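Long-range contacts in halotolerant alpha-type carbonic anhydrase (dCA II) (Dunaliella salina, PDB 1Y7W), which probably catalyses the reversible hydration of carbon dioxide to bicarbonate at a zinc centre and, as a halotolerant enzyme, stays active in high salt: residues Ser71-Asn76 with Pro113-Gly118; Ile88-Ala93 with Asp106-Asn111; Leu166-Ile171 with Glu238-His243. One frame throughout, in Å; residues are numbered along the deposited sequence. Where two conformers were deposited one is given.

Overall arrangement
Contact 3 is the buried one, pairing neighbouring strands in the middle of the large mixed sheet close to the zinc; contacts 1 and 2 lie farther out, each about 17 Å from the chain's centre, and are partly buried. Contacts 1 and 3 reach the same sheet and touch: Val73 and Ile115 pack on His243, and Ile115 also on Ala167. Contact 2 is nested in the loop closed by contact 1 and meets it where Asn76 packs against Asn111, but has no touch with contact 3. Regular parallel bonding and aromatic packing mark contact 3, a single antiparallel bridge with a serine grip contact 1, and a carboxylate, waters and a proline ring contact 2.

Contact 1: Ser71-Asn76 with Pro113-Gly118; sequences SAVSLN and PTIEIG
Ser71 grips Glu116 with both its backbone and its side chain. From Ser71 CB, which packs 3.9 Å from CB of Glu116, the hydroxyl turns to lie between its own backbone N and carbonyl carbon (chi1 67°); Ser71 OG there takes the amide proton of Glu116 (N to OG 2.9 Å, 163° at the hydrogen) and gives its own to O of Ala72. Ser71 N in turn donates to Glu116 O. Further along, Ser74 and Thr114 exchange two backbone bonds, Ser74 N to Thr114 O (2.8 Å) and Thr114 N to Ser74 O (3.0 Å), so they form an antiparallel hydrogen-bonded pair. Between these two grips Val73 sends CG2 against CG1 of Ile115 (3.6 Å) and, more loosely, CB of Pro113, while Val73 CG1 and Ile115 CD1 turn to His243. Toward Asn76 the contact is wetter: a water accepts from Asn76 ND2 and is hydrogen-bonded to Thr114 OG1, while ND2 also donates to Leu112 O. Strand 114-117, an outermost strand of the large mixed sheet, is thus flanked by an irregular segment that makes a single bridge to it, an edge extension of the central twisted beta-sheet of the alpha-carbonic anhydrase fold.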
ATOM      1  N   SER A  71      14.095   3.302  13.213  1.00 20.46           N
ATOM      2  CA  SER A  71      14.163   1.957  13.822  1.00 19.18           C
ATOM      3  C   SER A  71      13.164   1.067  13.100  1.00 20.25           C
ATOM      4  O   SER A  71      12.411   1.554  12.237  1.00 21.19           O
ATOM      5  CB  SER A  71      13.678   2.010  15.292  1.00 19.56           C
ATOM      6  OG  SER A  71      12.260   2.325  15.313  1.00 16.72           O
ATOM      7  N   ALA A  72      13.160  -0.226  13.493  1.00 18.62           N
ATOM      8  CA  ALA A  72      12.189  -1.221  13.059  1.00 18.32           C
ATOM      9  C   ALA A  72      10.824  -0.698  13.521  1.00 18.91           C
ATOM     10  O   ALA A  72      10.758   0.100  14.457  1.00 17.10           O
ATOM     11  CB  ALA A  72      12.416  -2.552  13.797  1.00 18.15           C
ATOM     12  N   VAL A  73       9.746  -1.148  12.881  1.00 17.59           N
ATOM     13  CA  VAL A  73       8.417  -0.758  13.354  1.00 16.22           C
ATOM     14  C   VAL A  73       8.012  -1.751  14.445  1.00 17.11           C
ATOM     15  O   VAL A  73       8.395  -2.931  14.404  1.00 18.18           O
ATOM     16  CB  VAL A  73       7.361  -0.789  12.230  1.00 17.40           C
ATOM     17  CG1 VAL A  73       7.229  -2.180  11.664  1.00 17.51           C
ATOM     18  CG2 VAL A  73       5.964  -0.244  12.782  1.00 13.92           C
ATOM     19  N   SER A  74       7.369  -1.240  15.496  1.00 17.67           N
ATOM     20  CA  SER A  74       6.791  -2.119  16.517  1.00 18.28           C
ATOM     21  C   SER A  74       5.329  -2.214  15.988  1.00 17.07           C
ATOM     22  O   SER A  74       4.562  -1.250  16.101  1.00 16.53           O
ATOM     23  CB  SER A  74       6.798  -1.455  17.913  1.00 18.77           C
ATOM     24  OG  SER A  74       8.116  -1.508  18.462  1.00 19.41           O
ATOM     25  N   LEU A  75       4.977  -3.365  15.440  1.00 16.37           N
ATOM     26  CA  LEU A  75       3.676  -3.578  14.826  1.00 17.71           C
ATOM     27  C   LEU A  75       2.513  -3.465  15.813  1.00 19.15           C
ATOM     28  O   LEU A  75       1.407  -3.117  15.398  1.00 19.37           O
ATOM     29  CB  LEU A  75       3.639  -4.933  14.089  1.00 17.58           C
ATOM     30  CG  LEU A  75       4.554  -5.044  12.858  1.00 19.34           C
ATOM     31  CD1 LEU A  75       4.606  -6.508  12.335  1.00 20.54           C
ATOM     32  CD2 LEU A  75       4.005  -4.087  11.744  1.00 18.66           C
ATOM     33  N   ASN A  76       2.780  -3.757  17.096  1.00 18.30           N
ATOM     34  CA  ASN A  76       1.776  -3.664  18.139  1.00 18.23           C
ATOM     35  C   ASN A  76       0.421  -4.273  17.723  1.00 18.06           C
ATOM     36  O   ASN A  76       0.415  -5.451  17.306  1.00 18.43           O
ATOM     37  CB  ASN A  76       1.706  -2.215  18.572  1.00 17.72           C
ATOM     38  CG  ASN A  76       2.979  -1.802  19.324  1.00 17.63           C
ATOM     39  OD1 ASN A  76       3.647  -2.663  19.892  1.00 21.65           O
ATOM     40  ND2 ASN A  76       3.293  -0.538  19.351  1.00 19.12           N
ATOM     41  N   PRO A 113       0.921   1.073  16.118  1.00 20.29           N
ATOM     42  CA  PRO A 113       2.312   0.664  15.884  1.00 20.42           C
ATOM     43  C   PRO A 113       3.181   1.891  16.116  1.00 19.79           C
ATOM     44  O   PRO A 113       2.694   3.020  16.010  1.00 19.35           O
ATOM     45  CB  PRO A 113       2.303   0.228  14.387  1.00 21.33           C
ATOM     46  CG  PRO A 113       1.156   1.024  13.793  1.00 22.11           C
ATOM     47  CD  PRO A 113       0.100   0.952  14.895  1.00 17.91           C
ATOM     48  N   THR A 114       4.463   1.690  16.441  1.00 19.34           N
ATOM     49  CA  THR A 114       5.341   2.836  16.620  1.00 18.40           C
ATOM     50  C   THR A 114       6.647   2.678  15.825  1.00 18.69           C
ATOM     51  O   THR A 114       7.096   1.573  15.535  1.00 18.85           O
ATOM     52  CB  THR A 114       5.771   3.052  18.119  1.00 19.04           C
ATOM     53  OG1 THR A 114       6.530   1.919  18.560  1.00 19.32           O
ATOM     54  CG2 THR A 114       4.536   3.175  19.026  1.00 18.88           C
ATOM     55  N   ILE A 115       7.266   3.808  15.538  1.00 17.10           N
ATOM     56  CA  ILE A 115       8.585   3.789  14.891  1.00 17.96           C
ATOM     57  C   ILE A 115       9.367   4.933  15.514  1.00 18.04           C
ATOM     58  O   ILE A 115       8.806   6.037  15.724  1.00 19.92           O
ATOM     59  CB  ILE A 115       8.514   4.043  13.366  1.00 17.43           C
ATOM     60  CG1 ILE A 115       7.543   3.028  12.721  1.00 17.97           C
ATOM     61  CG2 ILE A 115       9.988   3.918  12.737  1.00 16.47           C
ATOM     62  CD1 ILE A 115       7.314   3.317  11.170  1.00 18.74           C
ATOM     63  N   GLU A 116      10.642   4.684  15.816  1.00 18.28           N
ATOM     64  CA  GLU A 116      11.460   5.739  16.369  1.00 19.18           C
ATOM     65  C   GLU A 116      12.094   6.424  15.186  1.00 20.02           C
ATOM     66  O   GLU A 116      12.832   5.796  14.407  1.00 18.62           O
ATOM     67  CB  GLU A 116      12.547   5.205  17.297  1.00 20.76           C
ATOM     68  CG  GLU A 116      13.316   6.360  17.920  1.00 23.89           C
ATOM     69  CD  GLU A 116      14.600   5.928  18.618  1.00 25.64           C
ATOM     70  OE1 GLU A 116      15.483   5.471  17.929  1.00 30.81           O
ATOM     71  OE2 GLU A 116      14.726   6.066  19.837  1.00 26.97           O
ATOM     72  N   ILE A 117      11.823   7.718  15.079  1.00 20.48           N
ATOM     73  CA  ILE A 117      12.306   8.492  13.948  1.00 23.43           C
ATOM     74  C   ILE A 117      13.014   9.734  14.403  1.00 24.12           C
ATOM     75  O   ILE A 117      12.457  10.569  15.155  1.00 24.17           O
ATOM     76  CB  ILE A 117      11.139   8.867  12.973  1.00 23.14           C
ATOM     77  CG1 ILE A 117      10.564   7.596  12.334  1.00 22.13           C
ATOM     78  CG2 ILE A 117      11.676   9.754  11.818  1.00 22.40           C
ATOM     79  CD1 ILE A 117       9.278   7.866  11.610  1.00 20.73           C
ATOM     80  N   GLY A 118      14.245   9.860  13.927  1.00 24.68           N
ATOM     81  CA  GLY A 118      15.081  10.979  14.324  1.00 27.96           C
ATOM     82  C   GLY A 118      15.177  11.044  15.841  1.00 28.34           C
ATOM     83  O   GLY A 118      15.144  12.139  16.406  1.00 29.42           O
TER
HETATM   84  O   HOH W   1       5.592   0.485  20.712  1.00 22.80           O

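Contact 2: Ile88-Ala93 with Asp106-Asn111; sequences ITLTNA and DQPAAN
Asp106 meets Thr91 and Asn92 with its carboxylate and its backbone N. Its CG stands anti to its own carbonyl carbon, which swings the carboxylate toward Thr91 and Asn92. Asp106 OD2 receives ND2 of Asn92 at 3.0 Å, on the syn side but 31° out of the carboxylate plane; OD2 itself lies near the amide plane of Asn92. The two flat groups are turned 62° against each other, and CB of Asn92 sits 3.2 Å from Asp106 OD1. Asn92 reaches this position from a backbone of positive phi, with its CG extended away from N (chi1 -178°). Asp106 OD1 is also approached by Thr91 OG1 at 3.2 Å, a weak and doubtful bond, since Thr91 has two conformers. In the backbone, Asp106 N donates to Thr91 O over 2.8 Å in a nearly straight bond, and a water joins Thr91 N to Asp106 O. A second water donates to Asp106 OD2.

The two segments run roughly antiparallel, but no beta bridge joins them: strand 89-90 pairs instead with strand 211-212, a small two-stranded sheet outside the large mixed sheet of the carbonic anhydrase fold, and 106-111 is the loop that leads toward strand 114-117. Here the polar end gives way to apolar packing. Leu90 crosses the Pro108 ring at an angle and touches CG with CD2 at 4.1 Å, while Ile88 sets CG2 near the same ring carbon. Ile88 CD1 reaches onward to the backbone oxygens of Ala110 and Asn111, 3.8 Å from each. Val213 of helix 213-217 touches both Ile88 and Leu90.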
ATOM      1  N   ILE A  88      -5.893  -5.066  16.674  1.00 21.21           N
ATOM      2  CA  ILE A  88      -6.654  -4.083  15.925  1.00 19.22           C
ATOM      3  C   ILE A  88      -7.635  -4.671  14.922  1.00 20.13           C
ATOM      4  O   ILE A  88      -7.279  -5.571  14.125  1.00 19.17           O
ATOM      5  CB  ILE A  88      -5.666  -3.111  15.146  1.00 20.12           C
ATOM      6  CG1 ILE A  88      -4.965  -2.173  16.158  1.00 19.01           C
ATOM      7  CG2 ILE A  88      -6.455  -2.240  14.142  1.00 20.62           C
ATOM      8  CD1 ILE A  88      -3.994  -1.131  15.543  1.00 19.95           C
ATOM      9  N   THR A  89      -8.864  -4.156  14.942  1.00 20.35           N
ATOM     10  CA  THR A  89      -9.859  -4.551  13.936  1.00 18.46           C
ATOM     11  C   THR A  89     -10.249  -3.274  13.235  1.00 19.13           C
ATOM     12  O   THR A  89     -10.618  -2.303  13.879  1.00 19.69           O
ATOM     13  CB  THR A  89     -11.125  -5.147  14.551  1.00 21.00           C
ATOM     14  OG1 THR A  89     -10.766  -6.354  15.250  1.00 19.75           O
ATOM     15  CG2 THR A  89     -12.145  -5.465  13.392  1.00 21.30           C
ATOM     16  N   LEU A  90     -10.182  -3.256  11.903  1.00 18.39           N
ATOM     17  CA  LEU A  90     -10.568  -2.070  11.135  1.00 19.67           C
ATOM     18  C   LEU A  90     -12.097  -2.118  11.124  1.00 20.23           C
ATOM     19  O   LEU A  90     -12.691  -3.055  10.611  1.00 20.79           O
ATOM     20  CB  LEU A  90     -10.013  -2.193   9.715  1.00 19.31           C
ATOM     21  CG  LEU A  90      -8.477  -2.307   9.697  1.00 19.82           C
ATOM     22  CD1 LEU A  90      -8.052  -2.244   8.246  1.00 20.41           C
ATOM     23  CD2 LEU A  90      -7.820  -1.180  10.493  1.00 20.17           C
ATOM     24  N   THR A  91     -12.712  -1.081  11.672  0.50 21.12           N
ATOM     25  CA  THR A  91     -14.160  -1.058  11.786  0.50 21.40           C
ATOM     26  C   THR A  91     -14.858  -0.012  10.907  0.50 22.33           C
ATOM     27  O   THR A  91     -14.249   0.989  10.527  0.50 23.26           O
ATOM     28  CB  THR A  91     -14.551  -0.842  13.273  0.50 20.41           C
ATOM     29  OG1 THR A  91     -14.345   0.523  13.612  0.50 19.96           O
ATOM     30  CG2 THR A  91     -13.715  -1.722  14.180  0.50 16.10           C
ATOM     31  N   ASN A  92     -16.139  -0.257  10.587  1.00 23.70           N
ATOM     32  CA  ASN A  92     -16.911   0.661   9.735  1.00 25.40           C
ATOM     33  C   ASN A  92     -16.085   0.782   8.404  1.00 23.45           C
ATOM     34  O   ASN A  92     -15.877   1.869   7.865  1.00 22.56           O
ATOM     35  CB  ASN A  92     -17.086   2.038  10.412  1.00 29.02           C
ATOM     36  CG  ASN A  92     -17.918   3.017   9.572  1.00 36.91           C
ATOM     37  OD1 ASN A  92     -18.688   2.608   8.684  1.00 39.93           O
ATOM     38  ND2 ASN A  92     -17.789   4.327   9.860  1.00 38.89           N
ATOM     39  N   ALA A  93     -15.582  -0.358   7.949  1.00 22.19           N
ATOM     40  CA  ALA A  93     -14.787  -0.406   6.734  1.00 21.64           C
ATOM     41  C   ALA A  93     -15.665  -0.117   5.483  1.00 22.52           C
ATOM     42  O   ALA A  93     -16.858  -0.429   5.453  1.00 19.26           O
ATOM     43  CB  ALA A  93     -14.136  -1.787   6.623  1.00 21.35           C
ATOM     44  N   ASP A 106     -12.843   3.450  10.356  1.00 24.03           N
ATOM     45  CA  ASP A 106     -12.705   4.351  11.479  1.00 25.43           C
ATOM     46  C   ASP A 106     -11.222   4.368  11.883  1.00 25.70           C
ATOM     47  O   ASP A 106     -10.570   3.322  11.875  1.00 24.32           O
ATOM     48  CB  ASP A 106     -13.548   3.830  12.627  1.00 27.01           C
ATOM     49  CG  ASP A 106     -15.025   4.013  12.391  1.00 29.27           C
ATOM     50  OD1 ASP A 106     -15.798   3.268  13.026  1.00 30.72           O
ATOM     51  OD2 ASP A 106     -15.393   4.882  11.582  1.00 29.21           O
ATOM     52  N   GLN A 107     -10.680   5.525  12.220  1.00 28.18           N
ATOM     53  CA  GLN A 107      -9.257   5.557  12.617  1.00 30.30           C
ATOM     54  C   GLN A 107      -8.969   4.804  13.895  1.00 29.23           C
ATOM     55  O   GLN A 107      -9.601   5.064  14.935  1.00 27.90           O
ATOM     56  CB  GLN A 107      -8.780   6.980  12.811  1.00 34.26           C
ATOM     57  CG  GLN A 107      -7.985   7.509  11.642  1.00 39.99           C
ATOM     58  CD  GLN A 107      -7.643   9.002  11.811  1.00 42.70           C
ATOM     59  OE1 GLN A 107      -7.620   9.760  10.814  1.00 44.20           O
ATOM     60  NE2 GLN A 107      -7.370   9.427  13.074  1.00 41.37           N
ATOM     61  N   PRO A 108      -8.045   3.833  13.846  1.00 27.73           N
ATOM     62  CA  PRO A 108      -7.714   3.087  15.059  1.00 26.98           C
ATOM     63  C   PRO A 108      -7.118   4.091  16.085  1.00 27.96           C
ATOM     64  O   PRO A 108      -6.453   5.050  15.723  1.00 26.77           O
ATOM     65  CB  PRO A 108      -6.653   2.069  14.591  1.00 26.54           C
ATOM     66  CG  PRO A 108      -6.978   1.853  13.178  1.00 26.91           C
ATOM     67  CD  PRO A 108      -7.392   3.243  12.667  1.00 27.56           C
ATOM     68  N   ALA A 109      -7.325   3.840  17.370  1.00 29.76           N
ATOM     69  CA  ALA A 109      -6.803   4.777  18.371  1.00 31.29           C
ATOM     70  C   ALA A 109      -6.099   4.092  19.534  1.00 31.68           C
ATOM     71  O   ALA A 109      -5.656   4.773  20.478  1.00 35.08           O
ATOM     72  CB  ALA A 109      -7.962   5.717  18.912  1.00 30.83           C
ATOM     73  N   ALA A 110      -5.989   2.768  19.489  1.00 29.01           N
ATOM     74  CA  ALA A 110      -5.315   2.047  20.559  1.00 27.11           C
ATOM     75  C   ALA A 110      -4.329   1.040  20.002  1.00 26.41           C
ATOM     76  O   ALA A 110      -4.498   0.591  18.881  1.00 25.27           O
ATOM     77  CB  ALA A 110      -6.341   1.300  21.433  1.00 28.41           C
ATOM     78  N   ASN A 111      -3.319   0.685  20.793  1.00 24.04           N
ATOM     79  CA  ASN A 111      -2.352  -0.331  20.370  1.00 23.97           C
ATOM     80  C   ASN A 111      -1.715   0.006  19.046  1.00 21.09           C
ATOM     81  O   ASN A 111      -1.399  -0.874  18.258  1.00 22.34           O
ATOM     82  CB  ASN A 111      -3.053  -1.682  20.284  1.00 26.53           C
ATOM     83  CG  ASN A 111      -3.692  -2.068  21.599  1.00 30.70           C
ATOM     84  OD1 ASN A 111      -2.977  -2.224  22.587  1.00 33.19           O
ATOM     85  ND2 ASN A 111      -5.036  -2.203  21.633  1.00 31.72           N
TER
HETATM   86  O   HOH W   2     -11.097   0.899  12.865  1.00 23.19           O
HETATM   87  O   HOH W   3     -15.177   5.110   8.645  1.00 47.05           O

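Contact 3: Leu166-Ile171 with Glu238-His243; sequences LAVIGI and ERVKWH
Leu166 and Val168 are joined to 239-243 through backbone bonds in parallel register, Leu166 beside Val240 and Ile169 beside His243. Arg239 O accepts from Leu166 N, Leu166 O from Lys241 N, and Lys241 O from Val168 N, the last two at 2.9 Å. At the far end Gly170 N reaches His243 O (2.7 Å, 167° at the hydrogen). Val168 O is gripped twice by one residue: His243 N comes almost straight at it (2.9 Å), whereas ND1 of the same histidine donates from above the carbonyl plane at 3.2 Å. The oxygen lies in the imidazole plane, so this second bond holds the ring's rotation and is consistent with ND1 carrying a proton.

The polar ends of the other long side chains are satisfied outside the pair. Arg239 NE forms a salt bridge with Asp237 and NH2 bonds to Ala164 O; Leu166 CD1 lies over one face of the guanidinium, toward its rim. Lys241 bends at chi2 (-49°), and NZ forms a salt bridge with Asp228 and a hydrogen bond with Thr70. Trp242 NE1 donates to Ser230 O.

On the face bearing Leu166, Val168, Val240 and Trp242, Val168 lays CB over the six-membered ring of Trp242 in a CH-pi contact, 3.9 Å from the centroid and 14° off the normal. Val168 CG1 presses on CZ3 of Trp242 at 3.3 Å, and CG1 of Val240 lies over the same ring face. Trp242 also meets the zinc ligand His150 edge-to-face, and Val168 touches that histidine too. Parallel pairing of 166-175 with 240-251 forms the middle of the mostly antiparallel sheet typical of alpha-carbonic anhydrases, and its Val168 and Trp242 face borders the zinc site.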
ATOM      1  N   LEU A 166       4.810   9.631   6.991  1.00 17.08           N
ATOM      2  CA  LEU A 166       3.964   8.470   6.747  1.00 16.94           C
ATOM      3  C   LEU A 166       4.749   7.158   6.921  1.00 15.07           C
ATOM      4  O   LEU A 166       5.982   7.153   6.853  1.00 15.95           O
ATOM      5  CB  LEU A 166       3.385   8.487   5.304  1.00 16.76           C
ATOM      6  CG  LEU A 166       2.585   9.737   4.907  1.00 15.35           C
ATOM      7  CD1 LEU A 166       2.035   9.578   3.474  1.00 18.12           C
ATOM      8  CD2 LEU A 166       1.400   9.865   5.929  1.00 17.77           C
ATOM      9  N   ALA A 167       4.039   6.056   7.178  1.00 13.28           N
ATOM     10  CA  ALA A 167       4.699   4.734   7.236  1.00 13.91           C
ATOM     11  C   ALA A 167       3.800   3.852   6.404  1.00 15.20           C
ATOM     12  O   ALA A 167       2.573   3.849   6.628  1.00 15.97           O
ATOM     13  CB  ALA A 167       4.743   4.210   8.662  1.00 16.12           C
ATOM     14  N   VAL A 168       4.358   3.129   5.426  1.00 13.42           N
ATOM     15  CA  VAL A 168       3.495   2.284   4.615  1.00 14.79           C
ATOM     16  C   VAL A 168       3.989   0.830   4.674  1.00 14.72           C
ATOM     17  O   VAL A 168       5.218   0.557   4.636  1.00 16.79           O
ATOM     18  CB  VAL A 168       3.409   2.795   3.135  1.00 15.67           C
ATOM     19  CG1 VAL A 168       2.560   1.775   2.246  1.00 15.59           C
ATOM     20  CG2 VAL A 168       2.779   4.220   3.128  1.00 17.69           C
ATOM     21  N   ILE A 169       3.025  -0.079   4.762  1.00 14.52           N
ATOM     22  CA  ILE A 169       3.320  -1.489   4.819  1.00 15.11           C
ATOM     23  C   ILE A 169       2.949  -2.048   3.463  1.00 15.81           C
ATOM     24  O   ILE A 169       1.853  -1.801   2.981  1.00 17.11           O
ATOM     25  CB  ILE A 169       2.512  -2.156   5.928  1.00 15.13           C
ATOM     26  CG1 ILE A 169       3.171  -1.747   7.268  1.00 16.24           C
ATOM     27  CG2 ILE A 169       2.510  -3.654   5.777  1.00 16.32           C
ATOM     28  CD1 ILE A 169       2.378  -2.084   8.549  1.00 16.83           C
ATOM     29  N   GLY A 170       3.869  -2.778   2.849  1.00 15.62           N
ATOM     30  CA  GLY A 170       3.585  -3.296   1.514  1.00 15.45           C
ATOM     31  C   GLY A 170       3.508  -4.799   1.637  1.00 16.04           C
ATOM     32  O   GLY A 170       4.420  -5.371   2.214  1.00 17.23           O
ATOM     33  N   ILE A 171       2.451  -5.412   1.108  1.00 16.78           N
ATOM     34  CA  ILE A 171       2.245  -6.854   1.184  1.00 16.16           C
ATOM     35  C   ILE A 171       2.010  -7.401  -0.224  1.00 17.93           C
ATOM     36  O   ILE A 171       1.155  -6.901  -0.929  1.00 16.84           O
ATOM     37  CB  ILE A 171       1.024  -7.159   2.074  1.00 18.28           C
ATOM     38  CG1 ILE A 171       1.388  -6.763   3.533  1.00 19.65           C
ATOM     39  CG2 ILE A 171       0.657  -8.692   2.056  1.00 18.71           C
ATOM     40  CD1 ILE A 171       0.152  -6.570   4.470  1.00 18.99           C
ATOM     41  N   GLU A 238       8.555  12.721  -0.601  1.00 18.12           N
ATOM     42  CA  GLU A 238       9.531  11.880   0.076  1.00 17.55           C
ATOM     43  C   GLU A 238       9.350  11.914   1.610  1.00 19.20           C
ATOM     44  O   GLU A 238      10.177  12.475   2.353  1.00 17.87           O
ATOM     45  CB  GLU A 238      10.919  12.314  -0.346  1.00 18.07           C
ATOM     46  CG  GLU A 238      11.153  11.875  -1.841  1.00 19.39           C
ATOM     47  CD  GLU A 238      12.523  12.179  -2.396  1.00 20.10           C
ATOM     48  OE1 GLU A 238      12.766  11.801  -3.557  1.00 19.58           O
ATOM     49  OE2 GLU A 238      13.360  12.792  -1.703  1.00 18.88           O
ATOM     50  N   ARG A 239       8.236  11.340   2.054  1.00 15.93           N
ATOM     51  CA  ARG A 239       7.883  11.328   3.483  1.00 16.02           C
ATOM     52  C   ARG A 239       7.338   9.981   3.905  1.00 16.06           C
ATOM     53  O   ARG A 239       6.480   9.872   4.797  1.00 16.41           O
ATOM     54  CB  ARG A 239       6.897  12.496   3.775  1.00 15.36           C
ATOM     55  CG  ARG A 239       5.534  12.421   3.105  1.00 16.72           C
ATOM     56  CD  ARG A 239       4.838  13.834   3.109  1.00 14.98           C
ATOM     57  NE  ARG A 239       3.551  13.820   2.406  1.00 15.24           N
ATOM     58  CZ  ARG A 239       2.373  13.538   2.946  1.00 15.82           C
ATOM     59  NH1 ARG A 239       1.324  13.613   2.187  1.00 17.80           N
ATOM     60  NH2 ARG A 239       2.221  13.171   4.237  1.00 18.87           N
ATOM     61  N   VAL A 240       7.879   8.926   3.300  1.00 16.44           N
ATOM     62  CA  VAL A 240       7.411   7.579   3.648  1.00 16.26           C
ATOM     63  C   VAL A 240       8.442   6.603   4.164  1.00 17.75           C
ATOM     64  O   VAL A 240       9.453   6.371   3.502  1.00 16.23           O
ATOM     65  CB  VAL A 240       6.766   6.854   2.428  1.00 17.85           C
ATOM     66  CG1 VAL A 240       6.344   5.416   2.831  1.00 14.68           C
ATOM     67  CG2 VAL A 240       5.563   7.623   1.940  1.00 18.44           C
ATOM     68  N   LYS A 241       8.191   6.012   5.340  1.00 15.65           N
ATOM     69  CA  LYS A 241       9.076   4.950   5.828  1.00 16.80           C
ATOM     70  C   LYS A 241       8.394   3.671   5.260  1.00 17.65           C
ATOM     71  O   LYS A 241       7.245   3.351   5.617  1.00 16.39           O
ATOM     72  CB  LYS A 241       9.082   4.887   7.354  1.00 17.02           C
ATOM     73  CG  LYS A 241       9.637   6.131   7.991  1.00 18.16           C
ATOM     74  CD  LYS A 241      10.974   6.567   7.403  1.00 17.28           C
ATOM     75  CE  LYS A 241      11.563   7.678   8.250  1.00 18.44           C
ATOM     76  NZ  LYS A 241      12.879   8.092   7.622  1.00 17.44           N
ATOM     77  N   TRP A 242       9.096   2.963   4.368  1.00 17.13           N
ATOM     78  CA  TRP A 242       8.525   1.790   3.736  1.00 15.31           C
ATOM     79  C   TRP A 242       8.854   0.508   4.503  1.00 14.98           C
ATOM     80  O   TRP A 242       9.958   0.364   5.065  1.00 14.62           O
ATOM     81  CB  TRP A 242       9.038   1.666   2.254  1.00 15.39           C
ATOM     82  CG  TRP A 242       8.222   2.506   1.299  1.00 12.75           C
ATOM     83  CD1 TRP A 242       8.500   3.782   0.835  1.00 14.41           C
ATOM     84  CD2 TRP A 242       6.980   2.142   0.754  1.00 13.96           C
ATOM     85  NE1 TRP A 242       7.489   4.219   0.012  1.00 13.53           N
ATOM     86  CE2 TRP A 242       6.539   3.220  -0.053  1.00 14.17           C
ATOM     87  CE3 TRP A 242       6.181   0.993   0.864  1.00 14.23           C
ATOM     88  CZ2 TRP A 242       5.329   3.181  -0.760  1.00 14.43           C
ATOM     89  CZ3 TRP A 242       4.991   0.941   0.167  1.00 15.98           C
ATOM     90  CH2 TRP A 242       4.568   2.045  -0.646  1.00 16.36           C
ATOM     91  N   HIS A 243       7.897  -0.415   4.520  1.00 15.24           N
ATOM     92  CA  HIS A 243       8.087  -1.720   5.167  1.00 13.70           C
ATOM     93  C   HIS A 243       7.495  -2.724   4.155  1.00 17.25           C
ATOM     94  O   HIS A 243       6.288  -2.930   4.106  1.00 17.98           O
ATOM     95  CB  HIS A 243       7.324  -1.801   6.502  1.00 14.91           C
ATOM     96  CG  HIS A 243       7.570  -0.647   7.427  1.00 15.75           C
ATOM     97  ND1 HIS A 243       7.098   0.627   7.175  1.00 14.20           N
ATOM     98  CD2 HIS A 243       8.273  -0.565   8.584  1.00 14.93           C
ATOM     99  CE1 HIS A 243       7.521   1.446   8.123  1.00 16.49           C
ATOM    100  NE2 HIS A 243       8.235   0.753   8.987  1.00 16.65           N
TER